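Local structure of chromosome replication initiation inhibitor protein (3FD3) at residues H41-L46 and T56-P61. The protein belongs to the LysR family of transcriptional regulators and probably binds DNA to control transcription, the piece described here being its C-terminal substrate-binding domain. Sequence-based numbering, arbitrary orientation.
Sequences HTVEWL and TAHDKP
V43 and H58 meet in a CH-pi contact that joins the first turn of helix 42-47 to the loop leaving strand 53-56, within the periplasmic-binding-protein-like fold of a LysR substrate-binding domain. H58 is modelled in two conformers, and the geometry is that of one of them: V43 CG2 sits 4.1 Å from the centroid of the H58 ring and 20° off its normal, so the methyl lies over a face. It is displaced toward the rim on the CG-CD2 side, with CG2 of V43 3.9 Å from CG of H58. With CG1 anti to the backbone N (chi1 165°), V43 leaves CG2 as the branch that reaches the imidazole, and the two side chains cross at about a right angle. Deeper in the contact, T42 CG2 approaches T56 CB at 4.2 Å, a looser aliphatic contact between two buried threonines. The two segments bury 142 Å² in all, nearly all of it from these two pairs.

A second shell positions these groups. The hydroxyl of T42 is hydrogen-bonded to D37 OD2, while its methyl is turned to T56. H58 is held at both ends: its NE2 is hydrogen-bonded to D40 OD1, just ahead of the helix, and its backbone N donates to T56 OG1 at 3.0 Å, closing an ST turn. Beyond, Q180 of strand 165-181 donates NE2 to the carbonyls of H58 and K60, tying the loop to the sheet. Where the helix begins, H41, the residue just before it, donates ND1 to E44 OE1 at 3.1 Å, nearly straight. The acceptor lies in the imidazole plane, but the nitrogen stands 44° out of the carboxylate plane.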
ATOM      1  N   HIS A  41     -16.872   0.371   3.872  1.00 28.96           N
ATOM      2  CA  HIS A  41     -17.413  -0.150   5.118  1.00 28.90           C
ATOM      3  C   HIS A  41     -17.298   0.826   6.276  1.00 28.20           C
ATOM      4  O   HIS A  41     -17.777   0.539   7.373  1.00 27.22           O
ATOM      5  CB  HIS A  41     -16.721  -1.446   5.509  1.00 29.65           C
ATOM      6  CG  HIS A  41     -17.012  -2.574   4.575  1.00 32.03           C
ATOM      7  ND1 HIS A  41     -18.280  -2.826   4.094  1.00 35.03           N
ATOM      8  CD2 HIS A  41     -16.202  -3.501   4.019  1.00 34.04           C
ATOM      9  CE1 HIS A  41     -18.235  -3.862   3.274  1.00 35.81           C
ATOM     10  NE2 HIS A  41     -16.984  -4.286   3.208  1.00 35.42           N
ATOM     11  N   THR A  42     -16.650   1.971   6.046  1.00 28.07           N
ATOM     12  CA  THR A  42     -16.363   2.894   7.159  1.00 28.33           C
ATOM     13  C   THR A  42     -17.604   3.305   7.920  1.00 28.25           C
ATOM     14  O   THR A  42     -17.577   3.350   9.165  1.00 27.32           O
ATOM     15  CB  THR A  42     -15.614   4.150   6.673  1.00 28.62           C
ATOM     16  OG1 THR A  42     -14.302   3.759   6.286  1.00 29.70           O
ATOM     17  CG2 THR A  42     -15.524   5.223   7.787  1.00 30.03           C
ATOM     18  N   VAL A  43     -18.697   3.576   7.201  1.00 28.35           N
ATOM     19  CA  VAL A  43     -19.950   3.982   7.854  1.00 29.09           C
ATOM     20  C   VAL A  43     -20.485   2.909   8.809  1.00 28.78           C
ATOM     21  O   VAL A  43     -20.866   3.210   9.937  1.00 29.03           O
ATOM     22  CB  VAL A  43     -21.042   4.360   6.815  1.00 29.75           C
ATOM     23  CG1 VAL A  43     -22.420   4.407   7.463  1.00 30.99           C
ATOM     24  CG2 VAL A  43     -20.672   5.719   6.157  1.00 29.80           C
ATOM     25  N   GLU A  44     -20.478   1.659   8.358  1.00 28.68           N
ATOM     26  CA  GLU A  44     -20.868   0.532   9.200  1.00 28.87           C
ATOM     27  C   GLU A  44     -19.952   0.383  10.416  1.00 27.49           C
ATOM     28  O   GLU A  44     -20.423   0.178  11.539  1.00 26.93           O
ATOM     29  CB  GLU A  44     -20.869  -0.770   8.392  1.00 29.68           C
ATOM     30  CG  GLU A  44     -21.799  -0.734   7.167  1.00 33.32           C
ATOM     31  CD  GLU A  44     -21.072  -0.346   5.851  1.00 38.39           C
ATOM     32  OE1 GLU A  44     -20.866  -1.276   5.002  1.00 39.59           O
ATOM     33  OE2 GLU A  44     -20.704   0.865   5.688  1.00 37.66           O
ATOM     34  N   TRP A  45     -18.651   0.522  10.194  1.00 25.62           N
ATOM     35  CA  TRP A  45     -17.678   0.420  11.285  1.00 25.29           C
ATOM     36  C   TRP A  45     -17.883   1.492  12.339  1.00 24.79           C
ATOM     37  O   TRP A  45     -17.762   1.226  13.536  1.00 24.65           O
ATOM     38  CB  TRP A  45     -16.262   0.547  10.768  1.00 24.90           C
ATOM     39  CG  TRP A  45     -15.817  -0.547   9.848  1.00 25.87           C
ATOM     40  CD1 TRP A  45     -16.450  -1.734   9.595  1.00 26.75           C
ATOM     41  CD2 TRP A  45     -14.607  -0.563   9.090  1.00 25.04           C
ATOM     42  NE1 TRP A  45     -15.711  -2.475   8.705  1.00 28.30           N
ATOM     43  CE2 TRP A  45     -14.572  -1.782   8.386  1.00 25.78           C
ATOM     44  CE3 TRP A  45     -13.544   0.341   8.936  1.00 25.87           C
ATOM     45  CZ2 TRP A  45     -13.524  -2.117   7.541  1.00 28.74           C
ATOM     46  CZ3 TRP A  45     -12.497   0.009   8.092  1.00 27.65           C
ATOM     47  CH2 TRP A  45     -12.497  -1.218   7.407  1.00 26.81           C
ATOM     48  N   LEU A  46     -18.149   2.711  11.898  1.00 24.23           N
ATOM     49  CA  LEU A  46     -18.456   3.781  12.839  1.00 25.14           C
ATOM     50  C   LEU A  46     -19.751   3.504  13.605  1.00 26.23           C
ATOM     51  O   LEU A  46     -19.814   3.663  14.822  1.00 26.19           O
ATOM     52  CB  LEU A  46     -18.544   5.122  12.123  1.00 24.73           C
ATOM     53  CG  LEU A  46     -17.204   5.758  11.735  1.00 25.17           C
ATOM     54  CD1 LEU A  46     -17.406   6.835  10.672  1.00 24.84           C
ATOM     55  CD2 LEU A  46     -16.409   6.347  12.935  1.00 26.93           C
ATOM     56  N   THR A  56     -12.788   9.791   5.642  1.00 22.99           N
ATOM     57  CA  THR A  56     -13.732   9.204   4.684  1.00 23.75           C
ATOM     58  C   THR A  56     -14.181  10.238   3.662  1.00 24.49           C
ATOM     59  O   THR A  56     -14.200  11.433   3.949  1.00 23.45           O
ATOM     60  CB  THR A  56     -14.945   8.633   5.413  1.00 24.29           C
ATOM     61  OG1 THR A  56     -15.875   8.092   4.476  1.00 25.20           O
ATOM     62  CG2 THR A  56     -15.620   9.711   6.258  1.00 24.69           C
ATOM     63  N   ALA A  57     -14.550   9.766   2.464  1.00 25.08           N
ATOM     64  CA  ALA A  57     -15.228  10.615   1.484  1.00 26.26           C
ATOM     65  C   ALA A  57     -16.724  10.834   1.783  1.00 28.28           C
ATOM     66  O   ALA A  57     -17.351  11.636   1.110  1.00 28.10           O
ATOM     67  CB  ALA A  57     -15.048  10.049   0.060  1.00 27.07           C
ATOM     68  N   HIS A  58     -17.247  10.081   2.755  0.70 29.78           N
ATOM     69  CA  HIS A  58     -18.621  10.222   3.215  0.70 31.79           C
ATOM     70  C   HIS A  58     -18.793  11.448   4.103  0.70 33.16           C
ATOM     71  O   HIS A  58     -18.204  11.564   5.175  0.70 32.65           O
ATOM     72  CB  HIS A  58     -19.089   8.993   3.992  0.70 32.29           C
ATOM     73  CG  HIS A  58     -19.450   7.844   3.118  0.70 33.87           C
ATOM     74  ND1 HIS A  58     -20.605   7.820   2.365  0.70 36.98           N
ATOM     75  CD2 HIS A  58     -18.804   6.685   2.861  0.70 35.70           C
ATOM     76  CE1 HIS A  58     -20.655   6.689   1.685  0.70 36.77           C
ATOM     77  NE2 HIS A  58     -19.575   5.982   1.970  0.70 35.63           N
ATOM     78  N   ASP A  59     -19.655  12.342   3.610  0.50 35.11           N
ATOM     79  CA  ASP A  59     -19.966  13.667   4.184  0.50 36.84           C
ATOM     80  C   ASP A  59     -21.047  13.585   5.253  0.50 37.78           C
ATOM     81  O   ASP A  59     -21.076  14.344   6.241  0.50 38.46           O
ATOM     82  CB  ASP A  59     -20.543  14.511   3.044  0.50 37.09           C
ATOM     83  CG  ASP A  59     -20.534  13.764   1.716  0.50 38.22           C
ATOM     84  OD1 ASP A  59     -19.683  12.861   1.572  0.50 39.28           O
ATOM     85  OD2 ASP A  59     -21.379  14.043   0.830  0.50 37.43           O
ATOM     86  N   LYS A  60     -21.979  12.684   4.980  1.00 38.26           N
ATOM     87  CA  LYS A  60     -23.203  12.540   5.695  1.00 39.31           C
ATOM     88  C   LYS A  60     -22.873  11.940   7.025  1.00 39.28           C
ATOM     89  O   LYS A  60     -22.148  10.944   7.112  1.00 38.60           O
ATOM     90  CB  LYS A  60     -24.205  11.721   4.877  1.00 39.47           C
ATOM     91  CG  LYS A  60     -24.901  12.586   3.832  1.00 42.24           C
ATOM     92  CD  LYS A  60     -24.888  11.975   2.432  1.00 45.18           C
ATOM     93  CE  LYS A  60     -25.461  12.961   1.405  1.00 46.83           C
ATOM     94  NZ  LYS A  60     -25.858  12.303   0.127  1.00 48.01           N
ATOM     95  N   PRO A  61     -23.366  12.591   8.084  1.00 39.69           N
ATOM     96  CA  PRO A  61     -23.047  12.169   9.418  1.00 39.18           C
ATOM     97  C   PRO A  61     -23.579  10.793   9.649  1.00 39.05           C
ATOM     98  O   PRO A  61     -24.739  10.499   9.327  1.00 39.64           O
ATOM     99  CB  PRO A  61     -23.789  13.176  10.299  1.00 39.35           C
ATOM    100  CG  PRO A  61     -24.831  13.777   9.421  1.00 40.19           C
ATOM    101  CD  PRO A  61     -24.287  13.743   8.056  1.00 40.19           C
TER